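15-O-acetyltransferase (Fusarium sporotrichioides, PDB 3FOT) transfers an acetyl group to the 15-hydroxyl of trichothecene intermediates, a step in the biosynthesis of T-2 toxin and related sesquiterpene mycotoxins. Local coordinates at residues 9-17 with 408-416; 336-344 with 397-407. All blocks are in the same frame, centred on the assembly; numbering follows the deposited sequence.

Contact 1: 9-17 with 408-416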
ATOM      1  N   LEU A   9     -13.566  13.931 -21.271  1.00 32.20           N
ATOM      2  CA  LEU A   9     -12.721  12.919 -20.570  1.00 31.47           C
ATOM      3  C   LEU A   9     -12.509  11.717 -21.502  1.00 31.31           C
ATOM      4  O   LEU A   9     -13.482  11.108 -21.942  1.00 31.09           O
ATOM      5  CB  LEU A   9     -13.428  12.456 -19.291  1.00 31.89           C
ATOM      6  CG  LEU A   9     -12.771  12.369 -17.905  1.00 30.23           C
ATOM      7  CD1 LEU A   9     -13.417  11.241 -17.124  0.70 29.17           C
ATOM      8  CD2 LEU A   9     -11.279  12.195 -17.963  0.70 29.60           C
ATOM      9  N   PRO A  10     -11.243  11.366 -21.809  1.00 31.12           N
ATOM     10  CA  PRO A  10     -11.001  10.231 -22.713  1.00 31.32           C
ATOM     11  C   PRO A  10     -11.572   8.917 -22.171  1.00 32.05           C
ATOM     12  O   PRO A  10     -11.544   8.699 -20.958  1.00 31.72           O
ATOM     13  CB  PRO A  10      -9.469  10.151 -22.794  1.00 31.39           C
ATOM     14  CG  PRO A  10      -8.975  11.477 -22.334  1.00 30.74           C
ATOM     15  CD  PRO A  10      -9.989  11.993 -21.353  1.00 31.44           C
ATOM     16  N   PRO A  11     -12.117   8.054 -23.052  1.00 32.50           N
ATOM     17  CA  PRO A  11     -12.653   6.752 -22.612  1.00 33.01           C
ATOM     18  C   PRO A  11     -11.598   5.643 -22.461  1.00 33.41           C
ATOM     19  O   PRO A  11     -10.451   5.819 -22.879  1.00 33.36           O
ATOM     20  CB  PRO A  11     -13.620   6.381 -23.749  1.00 33.09           C
ATOM     21  CG  PRO A  11     -13.007   7.019 -24.974  1.00 33.21           C
ATOM     22  CD  PRO A  11     -12.295   8.270 -24.505  1.00 32.84           C
ATOM     23  N   LEU A  12     -11.995   4.520 -21.855  1.00 33.89           N
ATOM     24  CA  LEU A  12     -11.286   3.245 -22.022  1.00 34.38           C
ATOM     25  C   LEU A  12     -11.988   2.515 -23.157  1.00 34.74           C
ATOM     26  O   LEU A  12     -13.220   2.483 -23.141  1.00 35.99           O
ATOM     27  CB  LEU A  12     -11.420   2.358 -20.781  1.00 34.20           C
ATOM     28  CG  LEU A  12     -11.323   2.857 -19.346  1.00 32.95           C
ATOM     29  CD1 LEU A  12     -12.050   1.891 -18.434  1.00 31.47           C
ATOM     30  CD2 LEU A  12      -9.874   3.022 -18.941  1.00 30.57           C
ATOM     31  N   VAL A  13     -11.297   1.881 -24.118  1.00 34.79           N
ATOM     32  CA  VAL A  13      -9.835   1.732 -24.274  1.00 34.52           C
ATOM     33  C   VAL A  13      -9.246   0.326 -23.994  1.00 34.10           C
ATOM     34  O   VAL A  13      -8.036   0.158 -24.083  1.00 34.30           O
ATOM     35  CB  VAL A  13      -9.078   2.794 -23.504  1.00 34.78           C
ATOM     36  N   PRO A  14     -10.086  -0.699 -23.730  1.00 33.76           N
ATOM     37  CA  PRO A  14      -9.537  -1.953 -23.179  1.00 33.40           C
ATOM     38  C   PRO A  14      -8.366  -2.545 -23.964  1.00 32.79           C
ATOM     39  O   PRO A  14      -7.386  -2.987 -23.363  1.00 32.46           O
ATOM     40  CB  PRO A  14     -10.728  -2.918 -23.237  1.00 33.39           C
ATOM     41  CG  PRO A  14     -11.909  -2.053 -23.225  1.00 34.24           C
ATOM     42  CD  PRO A  14     -11.536  -0.808 -23.959  1.00 33.68           C
ATOM     43  N   ALA A  15      -8.479  -2.562 -25.294  1.00 32.31           N
ATOM     44  CA  ALA A  15      -7.459  -3.141 -26.169  1.00 31.35           C
ATOM     45  C   ALA A  15      -6.085  -2.571 -25.869  1.00 30.64           C
ATOM     46  O   ALA A  15      -5.094  -3.313 -25.818  1.00 30.82           O
ATOM     47  CB  ALA A  15      -7.823  -2.908 -27.641  1.00 32.01           C
ATOM     48  N   LEU A  16      -6.046  -1.254 -25.646  1.00 29.27           N
ATOM     49  CA  LEU A  16      -4.821  -0.522 -25.329  1.00 28.39           C
ATOM     50  C   LEU A  16      -3.964  -1.109 -24.205  1.00 26.46           C
ATOM     51  O   LEU A  16      -2.771  -0.864 -24.171  1.00 26.44           O
ATOM     52  CB  LEU A  16      -5.158   0.920 -24.954  1.00 28.52           C
ATOM     53  CG  LEU A  16      -4.714   2.068 -25.850  1.00 29.19           C
ATOM     54  CD1 LEU A  16      -5.187   1.845 -27.283  1.00 28.68           C
ATOM     55  CD2 LEU A  16      -5.274   3.374 -25.284  1.00 29.58           C
ATOM     56  N   TYR A  17      -4.585  -1.866 -23.297  1.00 25.44           N
ATOM     57  CA  TYR A  17      -3.942  -2.309 -22.045  1.00 23.37           C
ATOM     58  C   TYR A  17      -3.717  -3.808 -21.879  1.00 22.65           C
ATOM     59  O   TYR A  17      -3.451  -4.279 -20.770  1.00 21.66           O
ATOM     60  CB  TYR A  17      -4.785  -1.828 -20.847  1.00 24.29           C
ATOM     61  CG  TYR A  17      -5.312  -0.438 -20.999  1.00 24.68           C
ATOM     62  CD1 TYR A  17      -4.446   0.656 -21.030  1.00 23.30           C
ATOM     63  CD2 TYR A  17      -6.685  -0.203 -21.114  1.00 25.15           C
ATOM     64  CE1 TYR A  17      -4.928   1.939 -21.161  1.00 24.15           C
ATOM     65  CE2 TYR A  17      -7.167   1.069 -21.254  1.00 24.40           C
ATOM     66  CZ  TYR A  17      -6.289   2.131 -21.278  1.00 24.39           C
ATOM     67  OH  TYR A  17      -6.757   3.402 -21.416  1.00 27.01           O
ATOM     68  N   ALA A 408     -14.325   0.403 -13.490  1.00 13.60           N
ATOM     69  CA  ALA A 408     -14.111   1.069 -14.778  1.00 12.99           C
ATOM     70  C   ALA A 408     -13.897   2.580 -14.612  1.00 12.60           C
ATOM     71  O   ALA A 408     -13.079   3.186 -15.314  1.00 11.29           O
ATOM     72  CB  ALA A 408     -15.303   0.796 -15.745  1.00 13.57           C
ATOM     73  N   LEU A 409     -14.638   3.178 -13.685  1.00 12.41           N
ATOM     74  CA  LEU A 409     -14.550   4.621 -13.423  1.00 12.25           C
ATOM     75  C   LEU A 409     -13.173   4.957 -12.855  1.00 11.42           C
ATOM     76  O   LEU A 409     -12.587   5.951 -13.237  1.00 11.12           O
ATOM     77  CB  LEU A 409     -15.658   5.080 -12.465  1.00 12.33           C
ATOM     78  CG  LEU A 409     -15.676   6.530 -11.960  1.00 13.36           C
ATOM     79  CD1 LEU A 409     -17.110   7.062 -11.715  1.00 14.67           C
ATOM     80  CD2 LEU A 409     -14.874   6.629 -10.649  1.00 12.92           C
ATOM     81  N   GLY A 410     -12.696   4.130 -11.925  1.00 11.66           N
ATOM     82  CA  GLY A 410     -11.355   4.311 -11.334  1.00 11.95           C
ATOM     83  C   GLY A 410     -10.287   4.372 -12.405  1.00 11.44           C
ATOM     84  O   GLY A 410      -9.451   5.266 -12.413  1.00 11.95           O
ATOM     85  N   LEU A 411     -10.315   3.412 -13.320  1.00 12.22           N
ATOM     86  CA  LEU A 411      -9.303   3.334 -14.363  1.00 12.59           C
ATOM     87  C   LEU A 411      -9.322   4.607 -15.201  1.00 12.21           C
ATOM     88  O   LEU A 411      -8.288   5.193 -15.495  1.00 12.84           O
ATOM     89  CB  LEU A 411      -9.529   2.095 -15.240  1.00 12.25           C
ATOM     90  CG  LEU A 411      -9.443   0.745 -14.522  1.00 12.93           C
ATOM     91  CD1 LEU A 411      -9.773  -0.371 -15.511  1.00 15.31           C
ATOM     92  CD2 LEU A 411      -8.074   0.521 -13.866  1.00 13.48           C
ATOM     93  N   ARG A 412     -10.521   5.047 -15.559  1.00 12.11           N
ATOM     94  CA  ARG A 412     -10.670   6.219 -16.408  1.00 12.01           C
ATOM     95  C   ARG A 412     -10.267   7.513 -15.715  1.00 11.38           C
ATOM     96  O   ARG A 412      -9.545   8.347 -16.286  1.00 11.05           O
ATOM     97  CB  ARG A 412     -12.140   6.289 -16.902  1.00 12.37           C
ATOM     98  CG  ARG A 412     -12.341   7.280 -17.993  1.00 15.35           C
ATOM     99  CD  ARG A 412     -13.766   7.193 -18.498  1.00 16.20           C
ATOM    100  NE  ARG A 412     -14.026   8.178 -19.539  1.00 17.80           N
ATOM    101  CZ  ARG A 412     -15.240   8.671 -19.809  1.00 19.23           C
ATOM    102  NH1 ARG A 412     -16.299   8.277 -19.115  1.00 15.30           N
ATOM    103  NH2 ARG A 412     -15.390   9.568 -20.769  1.00 21.40           N
ATOM    104  N   VAL A 413     -10.735   7.705 -14.487  1.00 11.92           N
ATOM    105  CA  VAL A 413     -10.420   8.929 -13.770  1.00 12.04           C
ATOM    106  C   VAL A 413      -8.978   8.974 -13.297  1.00 12.28           C
ATOM    107  O   VAL A 413      -8.391  10.059 -13.222  1.00 11.71           O
ATOM    108  CB  VAL A 413     -11.383   9.249 -12.595  1.00 13.26           C
ATOM    109  CG1 VAL A 413     -12.846   9.316 -13.111  1.00 12.67           C
ATOM    110  CG2 VAL A 413     -11.250   8.253 -11.446  1.00 12.23           C
ATOM    111  N   HIS A 414      -8.414   7.813 -12.971  1.00 12.21           N
ATOM    112  CA  HIS A 414      -6.991   7.808 -12.593  1.00 12.17           C
ATOM    113  C   HIS A 414      -6.081   8.037 -13.814  1.00 12.07           C
ATOM    114  O   HIS A 414      -5.005   8.633 -13.692  1.00 12.61           O
ATOM    115  CB  HIS A 414      -6.608   6.527 -11.841  1.00 12.47           C
ATOM    116  CG  HIS A 414      -7.145   6.445 -10.446  1.00 12.76           C
ATOM    117  ND1 HIS A 414      -7.401   5.242  -9.822  1.00 11.31           N
ATOM    118  CD2 HIS A 414      -7.462   7.409  -9.549  1.00 12.90           C
ATOM    119  CE1 HIS A 414      -7.849   5.468  -8.600  1.00 11.91           C
ATOM    120  NE2 HIS A 414      -7.891   6.773  -8.407  1.00 12.24           N
ATOM    121  N   ASN A 415      -6.496   7.578 -14.992  1.00 13.17           N
ATOM    122  CA  ASN A 415      -5.783   8.004 -16.209  1.00 13.44           C
ATOM    123  C   ASN A 415      -5.742   9.546 -16.296  1.00 14.06           C
ATOM    124  O   ASN A 415      -4.699  10.163 -16.570  1.00 14.37           O
ATOM    125  CB  ASN A 415      -6.443   7.450 -17.460  1.00 13.94           C
ATOM    126  CG  ASN A 415      -6.113   5.993 -17.722  1.00 15.62           C
ATOM    127  OD1 ASN A 415      -5.175   5.423 -17.164  1.00 14.47           O
ATOM    128  ND2 ASN A 415      -6.892   5.382 -18.613  1.00 14.04           N
ATOM    129  N   PHE A 416      -6.887  10.161 -16.041  1.00 14.47           N
ATOM    130  CA  PHE A 416      -6.968  11.619 -16.046  1.00 14.85           C
ATOM    131  C   PHE A 416      -6.059  12.236 -14.970  1.00 14.23           C
ATOM    132  O   PHE A 416      -5.332  13.203 -15.218  1.00 14.31           O
ATOM    133  CB  PHE A 416      -8.414  12.082 -15.882  1.00 15.42           C
ATOM    134  CG  PHE A 416      -8.534  13.559 -15.646  1.00 17.14           C
ATOM    135  CD1 PHE A 416      -8.522  14.445 -16.725  1.00 18.14           C
ATOM    136  CD2 PHE A 416      -8.588  14.074 -14.343  1.00 17.49           C
ATOM    137  CE1 PHE A 416      -8.597  15.839 -16.501  1.00 19.44           C
ATOM    138  CE2 PHE A 416      -8.657  15.448 -14.116  1.00 18.77           C
ATOM    139  CZ  PHE A 416      -8.674  16.330 -15.204  1.00 17.85           C
TER
HETATM  140  O   HOH W   1      -9.435   9.384 -18.874  1.00 23.18           O
HETATM  141  O   HOH W   2      -8.898   6.853 -20.221  1.00 29.38           O
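Helix 406-423, which carries the 15-deacetylcalonectrin-binding residue His414, is covered on one flank by the extended, proline-rich residues 9-12 near the N-terminus, and Arg412 of the helix reaches out to that segment and grips its backbone. CG of Arg412 lies anti to the backbone N (chi1 -168°), and the chain runs on extended, carrying the guanidinium out from the helix to two successive carbonyls. NH2 donates to Leu9 O at 2.7 Å and NE to Pro10 O at 2.9 Å, the second bond the straighter at 164°. Both oxygens sit at the guanidinium edge, in its plane, but each is met from above its own carbonyl plane. Over one guanidinium face lies Leu9 CD1, while Leu9 CD2 packs on Phe416 CB at 3.5 Å. The third nitrogen, NH1, forms a salt bridge with Asp249 of helix 246-264.

Farther along, Leu12 turns its two methyls to different parts of the helix: CD1 touches Ala408 O, and CD2 packs on Leu411 CB at 3.8 Å and lies beside the Asn415 amide nitrogen. Two waters bridge the segments. Water 1 lies between the backbone oxygens Pro10 O and Arg412 O, at 3.0 and 2.8 Å. Water 2 accepts from Asn415 ND2 at 3.0 Å and is only weakly bound to Pro11 O; Asn415 OD1 is taken by Gly35 N.

With two carbonyls and a carboxylate round it, the guanidinium is fixed in both position and rotation, and its charge is probably well balanced by Asp249. Pro10 and Pro11 have no N-H to give; the backbone offers Arg412 its carbonyl oxygens, and Leu9 and Leu12 add apolar packing.

Contact 2: 336-344 with 397-407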
ATOM      1  N   PRO A 336     -11.268  12.885  -2.181  1.00 17.46           N
ATOM      2  CA  PRO A 336     -11.236  11.837  -3.191  1.00 18.11           C
ATOM      3  C   PRO A 336     -10.320  10.764  -2.650  1.00 18.36           C
ATOM      4  O   PRO A 336      -9.112  11.012  -2.505  1.00 19.22           O
ATOM      5  CB  PRO A 336     -10.588  12.526  -4.406  1.00 18.28           C
ATOM      6  CG  PRO A 336     -10.463  13.991  -4.046  1.00 19.50           C
ATOM      7  CD  PRO A 336     -10.414  14.025  -2.554  1.00 17.87           C
ATOM      8  N   THR A 337     -10.890   9.621  -2.285  1.00 18.41           N
ATOM      9  CA  THR A 337     -10.115   8.531  -1.696  1.00 18.84           C
ATOM     10  C   THR A 337      -9.936   7.399  -2.711  1.00 19.35           C
ATOM     11  O   THR A 337     -10.528   7.424  -3.794  1.00 19.51           O
ATOM     12  CB  THR A 337     -10.776   7.966  -0.407  1.00 18.75           C
ATOM     13  OG1 THR A 337     -12.099   7.505  -0.709  1.00 19.10           O
ATOM     14  CG2 THR A 337     -10.870   9.019   0.679  1.00 19.69           C
ATOM     15  N   SER A 338      -9.082   6.427  -2.392  1.00 19.38           N
ATOM     16  CA  SER A 338      -8.964   5.257  -3.267  1.00 19.06           C
ATOM     17  C   SER A 338      -9.500   4.038  -2.517  1.00 18.38           C
ATOM     18  O   SER A 338      -9.504   4.012  -1.284  1.00 19.29           O
ATOM     19  CB  SER A 338      -7.519   5.054  -3.700  1.00 20.40           C
ATOM     20  OG  SER A 338      -6.717   4.911  -2.552  1.00 22.64           O
ATOM     21  N   VAL A 339      -9.990   3.050  -3.253  1.00 16.95           N
ATOM     22  CA  VAL A 339     -10.500   1.827  -2.650  1.00 16.31           C
ATOM     23  C   VAL A 339     -10.085   0.616  -3.472  1.00 14.65           C
ATOM     24  O   VAL A 339      -9.833   0.724  -4.674  1.00 12.80           O
ATOM     25  CB  VAL A 339     -12.045   1.825  -2.451  1.00 17.65           C
ATOM     26  CG1 VAL A 339     -12.550   3.062  -1.652  1.00 18.79           C
ATOM     27  CG2 VAL A 339     -12.755   1.771  -3.763  1.00 16.69           C
ATOM     28  N   ASP A 340      -9.997  -0.527  -2.793  1.00 13.62           N
ATOM     29  CA  ASP A 340      -9.654  -1.786  -3.415  1.00 13.42           C
ATOM     30  C   ASP A 340     -10.785  -2.137  -4.381  1.00 13.05           C
ATOM     31  O   ASP A 340     -11.956  -2.137  -3.976  1.00 12.27           O
ATOM     32  CB  ASP A 340      -9.514  -2.859  -2.312  1.00 14.50           C
ATOM     33  CG  ASP A 340      -9.362  -4.258  -2.863  1.00 14.51           C
ATOM     34  OD1 ASP A 340      -9.057  -4.424  -4.060  1.00 12.09           O
ATOM     35  OD2 ASP A 340      -9.537  -5.214  -2.077  1.00 19.67           O
ATOM     36  N   GLY A 341     -10.427  -2.421  -5.637  1.00 12.00           N
ATOM     37  CA  GLY A 341     -11.407  -2.671  -6.705  1.00 11.56           C
ATOM     38  C   GLY A 341     -11.709  -4.134  -6.983  1.00 12.15           C
ATOM     39  O   GLY A 341     -12.464  -4.470  -7.905  1.00 11.52           O
ATOM     40  N   ARG A 342     -11.134  -5.015  -6.174  1.00 11.61           N
ATOM     41  CA  ARG A 342     -11.202  -6.442  -6.470  1.00 10.98           C
ATOM     42  C   ARG A 342     -12.611  -7.028  -6.538  1.00 11.89           C
ATOM     43  O   ARG A 342     -12.835  -7.971  -7.292  1.00 11.91           O
ATOM     44  CB  ARG A 342     -10.340  -7.224  -5.489  1.00 12.30           C
ATOM     45  CG  ARG A 342      -8.885  -7.167  -5.885  1.00  9.49           C
ATOM     46  CD  ARG A 342      -7.979  -7.625  -4.728  1.00 11.04           C
ATOM     47  NE  ARG A 342      -6.576  -7.569  -5.143  1.00 10.97           N
ATOM     48  CZ  ARG A 342      -5.847  -6.451  -5.200  1.00 10.86           C
ATOM     49  NH1 ARG A 342      -6.370  -5.275  -4.863  1.00 10.16           N
ATOM     50  NH2 ARG A 342      -4.579  -6.517  -5.570  1.00  9.18           N
ATOM     51  N   ARG A 343     -13.542  -6.461  -5.777  1.00 13.08           N
ATOM     52  CA  ARG A 343     -14.932  -6.941  -5.788  1.00 14.28           C
ATOM     53  C   ARG A 343     -15.630  -6.758  -7.151  1.00 14.47           C
ATOM     54  O   ARG A 343     -16.657  -7.408  -7.419  1.00 14.34           O
ATOM     55  CB  ARG A 343     -15.738  -6.260  -4.684  1.00 15.02           C
ATOM     56  CG  ARG A 343     -15.435  -6.795  -3.297  1.00 18.86           C
ATOM     57  CD  ARG A 343     -16.058  -5.882  -2.230  1.00 23.26           C
ATOM     58  N   TRP A 344     -15.067  -5.897  -7.999  1.00 13.58           N
ATOM     59  CA  TRP A 344     -15.610  -5.652  -9.338  1.00 14.72           C
ATOM     60  C   TRP A 344     -15.040  -6.605 -10.404  1.00 14.77           C
ATOM     61  O   TRP A 344     -15.434  -6.569 -11.577  1.00 14.15           O
ATOM     62  CB  TRP A 344     -15.375  -4.196  -9.721  1.00 15.55           C
ATOM     63  CG  TRP A 344     -16.309  -3.260  -9.021  1.00 16.16           C
ATOM     64  CD1 TRP A 344     -17.523  -2.810  -9.487  1.00 17.93           C
ATOM     65  CD2 TRP A 344     -16.132  -2.659  -7.728  1.00 16.51           C
ATOM     66  NE1 TRP A 344     -18.092  -1.964  -8.573  1.00 17.06           N
ATOM     67  CE2 TRP A 344     -17.268  -1.862  -7.478  1.00 16.71           C
ATOM     68  CE3 TRP A 344     -15.118  -2.716  -6.758  1.00 16.57           C
ATOM     69  CZ2 TRP A 344     -17.420  -1.113  -6.303  1.00 17.61           C
ATOM     70  CZ3 TRP A 344     -15.272  -1.983  -5.584  1.00 17.54           C
ATOM     71  CH2 TRP A 344     -16.424  -1.189  -5.365  1.00 17.93           C
ATOM     72  N   TYR A 397     -19.571   6.848   0.856  1.00 23.51           N
ATOM     73  CA  TYR A 397     -18.999   5.670   0.227  1.00 23.68           C
ATOM     74  C   TYR A 397     -20.065   4.926  -0.561  1.00 24.50           C
ATOM     75  O   TYR A 397     -19.833   4.540  -1.708  1.00 24.29           O
ATOM     76  CB  TYR A 397     -18.290   4.777   1.251  1.00 23.56           C
ATOM     77  CG  TYR A 397     -16.846   5.189   1.451  1.00 22.73           C
ATOM     78  CD1 TYR A 397     -16.395   5.697   2.669  1.00 22.03           C
ATOM     79  CD2 TYR A 397     -15.934   5.095   0.399  1.00 20.97           C
ATOM     80  CE1 TYR A 397     -15.057   6.078   2.840  1.00 22.47           C
ATOM     81  CE2 TYR A 397     -14.611   5.472   0.555  1.00 21.71           C
ATOM     82  CZ  TYR A 397     -14.177   5.966   1.772  1.00 22.87           C
ATOM     83  OH  TYR A 397     -12.858   6.335   1.881  1.00 22.78           O
ATOM     84  N   ARG A 398     -21.251   4.791   0.038  1.00 24.66           N
ATOM     85  CA  ARG A 398     -22.407   4.151  -0.611  1.00 24.74           C
ATOM     86  C   ARG A 398     -22.703   4.698  -2.019  1.00 23.92           C
ATOM     87  O   ARG A 398     -22.953   3.920  -2.936  1.00 24.44           O
ATOM     88  CB  ARG A 398     -23.648   4.249   0.290  1.00 24.51           C
ATOM     89  CG  ARG A 398     -24.648   3.132   0.115  1.00 27.19           C
ATOM     90  N   GLN A 399     -22.626   6.016  -2.199  1.00 23.78           N
ATOM     91  CA  GLN A 399     -22.859   6.640  -3.502  1.00 23.05           C
ATOM     92  C   GLN A 399     -21.875   6.156  -4.555  1.00 22.94           C
ATOM     93  O   GLN A 399     -22.103   6.311  -5.747  1.00 23.28           O
ATOM     94  CB  GLN A 399     -22.754   8.170  -3.410  1.00 23.43           C
ATOM     95  N   TRP A 400     -20.762   5.591  -4.111  1.00 21.30           N
ATOM     96  CA  TRP A 400     -19.730   5.195  -5.047  1.00 20.14           C
ATOM     97  C   TRP A 400     -19.655   3.689  -5.131  1.00 19.97           C
ATOM     98  O   TRP A 400     -19.707   3.127  -6.212  1.00 19.89           O
ATOM     99  CB  TRP A 400     -18.392   5.829  -4.651  1.00 19.46           C
ATOM    100  CG  TRP A 400     -18.456   7.339  -4.786  1.00 19.36           C
ATOM    101  CD1 TRP A 400     -18.877   8.232  -3.841  1.00 16.31           C
ATOM    102  CD2 TRP A 400     -18.145   8.107  -5.954  1.00 17.36           C
ATOM    103  NE1 TRP A 400     -18.835   9.507  -4.344  1.00 17.57           N
ATOM    104  CE2 TRP A 400     -18.401   9.459  -5.644  1.00 18.14           C
ATOM    105  CE3 TRP A 400     -17.674   7.781  -7.232  1.00 17.06           C
ATOM    106  CZ2 TRP A 400     -18.199  10.495  -6.568  1.00 18.68           C
ATOM    107  CZ3 TRP A 400     -17.478   8.795  -8.150  1.00 17.42           C
ATOM    108  CH2 TRP A 400     -17.735  10.145  -7.820  1.00 17.95           C
ATOM    109  N   LEU A 401     -19.566   3.039  -3.976  1.00 19.90           N
ATOM    110  CA  LEU A 401     -19.334   1.608  -3.906  1.00 20.83           C
ATOM    111  C   LEU A 401     -20.475   0.739  -4.435  1.00 21.67           C
ATOM    112  O   LEU A 401     -20.236  -0.370  -4.888  1.00 22.54           O
ATOM    113  CB  LEU A 401     -18.996   1.200  -2.478  1.00 21.25           C
ATOM    114  CG  LEU A 401     -17.887   1.922  -1.691  1.00 22.52           C
ATOM    115  CD1 LEU A 401     -17.779   1.247  -0.316  1.00 24.30           C
ATOM    116  CD2 LEU A 401     -16.540   1.949  -2.401  1.00 24.15           C
ATOM    117  N   GLU A 402     -21.702   1.240  -4.378  1.00 21.92           N
ATOM    118  CA  GLU A 402     -22.853   0.446  -4.818  1.00 22.41           C
ATOM    119  C   GLU A 402     -22.995   0.448  -6.340  1.00 21.82           C
ATOM    120  O   GLU A 402     -23.858  -0.235  -6.889  1.00 21.95           O
ATOM    121  CB  GLU A 402     -24.141   0.930  -4.143  0.60 22.78           C
ATOM    122  CG  GLU A 402     -24.112   0.889  -2.611  0.60 24.40           C
ATOM    123  CD  GLU A 402     -23.697  -0.446  -2.026  0.60 26.82           C
ATOM    124  OE1 GLU A 402     -24.426  -1.449  -2.219  0.60 28.77           O
ATOM    125  OE2 GLU A 402     -22.647  -0.487  -1.347  0.60 28.21           O
ATOM    126  N   ASN A 403     -22.130   1.191  -7.026  1.00 20.42           N
ATOM    127  CA  ASN A 403     -22.215   1.290  -8.464  1.00 19.67           C
ATOM    128  C   ASN A 403     -21.418   0.214  -9.206  1.00 18.91           C
ATOM    129  O   ASN A 403     -20.218   0.096  -8.989  1.00 17.50           O
ATOM    130  CB  ASN A 403     -21.736   2.651  -8.904  1.00 20.24           C
ATOM    131  CG  ASN A 403     -22.363   3.052 -10.168  0.60 20.43           C
ATOM    132  OD1 ASN A 403     -22.281   2.325 -11.165  0.60 19.53           O
ATOM    133  ND2 ASN A 403     -23.056   4.185 -10.146  0.60 19.86           N
ATOM    134  N   PRO A 404     -22.077  -0.575 -10.081  1.00 18.00           N
ATOM    135  CA  PRO A 404     -21.367  -1.651 -10.766  1.00 17.60           C
ATOM    136  C   PRO A 404     -20.232  -1.215 -11.700  1.00 16.33           C
ATOM    137  O   PRO A 404     -19.390  -2.030 -12.028  1.00 16.04           O
ATOM    138  CB  PRO A 404     -22.480  -2.357 -11.565  1.00 18.11           C
ATOM    139  CG  PRO A 404     -23.732  -1.993 -10.846  1.00 18.65           C
ATOM    140  CD  PRO A 404     -23.504  -0.561 -10.471  1.00 18.92           C
ATOM    141  N   PHE A 405     -20.218   0.040 -12.128  1.00 15.62           N
ATOM    142  CA  PHE A 405     -19.157   0.508 -13.010  1.00 15.42           C
ATOM    143  C   PHE A 405     -17.948   1.105 -12.275  1.00 14.95           C
ATOM    144  O   PHE A 405     -17.039   1.640 -12.916  1.00 14.63           O
ATOM    145  CB  PHE A 405     -19.676   1.447 -14.127  1.00 15.57           C
ATOM    146  CG  PHE A 405     -20.328   2.739 -13.640  1.00 16.98           C
ATOM    147  CD1 PHE A 405     -19.701   3.581 -12.707  1.00 15.95           C
ATOM    148  CD2 PHE A 405     -21.563   3.140 -14.177  1.00 17.63           C
ATOM    149  CE1 PHE A 405     -20.312   4.758 -12.285  1.00 16.96           C
ATOM    150  CE2 PHE A 405     -22.176   4.328 -13.770  1.00 19.58           C
ATOM    151  CZ  PHE A 405     -21.544   5.147 -12.829  1.00 18.59           C
ATOM    152  N   LEU A 406     -17.927   0.993 -10.947  1.00 14.53           N
ATOM    153  CA  LEU A 406     -16.913   1.744 -10.167  1.00 14.02           C
ATOM    154  C   LEU A 406     -15.465   1.440 -10.562  1.00 13.57           C
ATOM    155  O   LEU A 406     -14.652   2.371 -10.680  1.00 13.29           O
ATOM    156  CB  LEU A 406     -17.123   1.623  -8.648  1.00 13.71           C
ATOM    157  CG  LEU A 406     -16.348   2.724  -7.894  1.00 14.12           C
ATOM    158  CD1 LEU A 406     -16.912   4.133  -8.148  1.00 14.09           C
ATOM    159  CD2 LEU A 406     -16.260   2.411  -6.393  1.00 14.48           C
ATOM    160  N   GLN A 407     -15.130   0.166 -10.798  1.00 14.10           N
ATOM    161  CA  GLN A 407     -13.739  -0.138 -11.185  1.00 13.37           C
ATOM    162  C   GLN A 407     -13.397   0.482 -12.531  1.00 13.18           C
ATOM    163  O   GLN A 407     -12.320   1.060 -12.690  1.00 12.75           O
ATOM    164  CB  GLN A 407     -13.401  -1.634 -11.138  1.00 14.07           C
ATOM    165  CG  GLN A 407     -11.923  -1.942 -11.476  1.00 13.46           C
ATOM    166  CD  GLN A 407     -10.910  -1.241 -10.544  1.00 13.44           C
ATOM    167  OE1 GLN A 407     -11.166  -1.050  -9.357  1.00 15.54           O
ATOM    168  NE2 GLN A 407      -9.759  -0.867 -11.095  1.00 12.72           N
TER
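In this BAHD-superfamily acyltransferase, strand 333-340, paired with strand 358-365 in a two-stranded antiparallel sheet, passes the end of helix 379-401 and the start of helix 406-423; segment 336-344 meets both, chiefly through side chains. Strand 336-340 and helix 397-401 have axes 11.4 Å apart at closest, at 53°.

Two hydrogen bonds join the segments. Thr337 OG1 donates to Tyr397 OH at 2.9 Å, the two side chains approaching from opposite directions. Trp344 NE1 donates to Asn403 O at 3.0 Å, tilted slightly from the indole plane; Leu406 N reaches the same oxygen from the opposite face of the carbonyl plane, so one acceptor serves both the type I turn Asn403-Leu406 and the indole. Leu401 O and Pro404 O also lie at the ring edge.

Apolar packing fills the space between. Val339 sends CG1 to the Tyr397 ring and CG2 to Leu401 CD2, 4.0 Å away. The indole lies under Leu406, whose CB stands 3.3 Å above one face, offset toward the rim, with Gln407 N over the same face; Trp344 CB meets Gln407 CB at 3.5 Å.

A bend at chi2 (58°) turns the Gln407 amide to the strand end. There NE2 bonds to Gln358 O of the partner strand, and OE1 closely approaches Gly341 CA, at 3.1 Å.

In the fold
Contacts 1 and 2 lie on the same side of the chain's centre, about 15 Å apart between their own centres, and meet on helix 406-423: its first two residues, Leu406 and Gln407, belong to contact 2 and residues 408-416 to contact 1. Along the chain segment 9-17 comes first, then 336-344, 397-407 and 408-416, so both of contact 2's segments fall between those of contact 1. They touch directly where Leu409 CD1 packs on Trp400 CZ3 at 4.0 Å. Helix 246-264 adjoins both. The helix bearing the substrate-binding His414 is thus met by the two-stranded sheet at its start and by the N-terminal segment farther along.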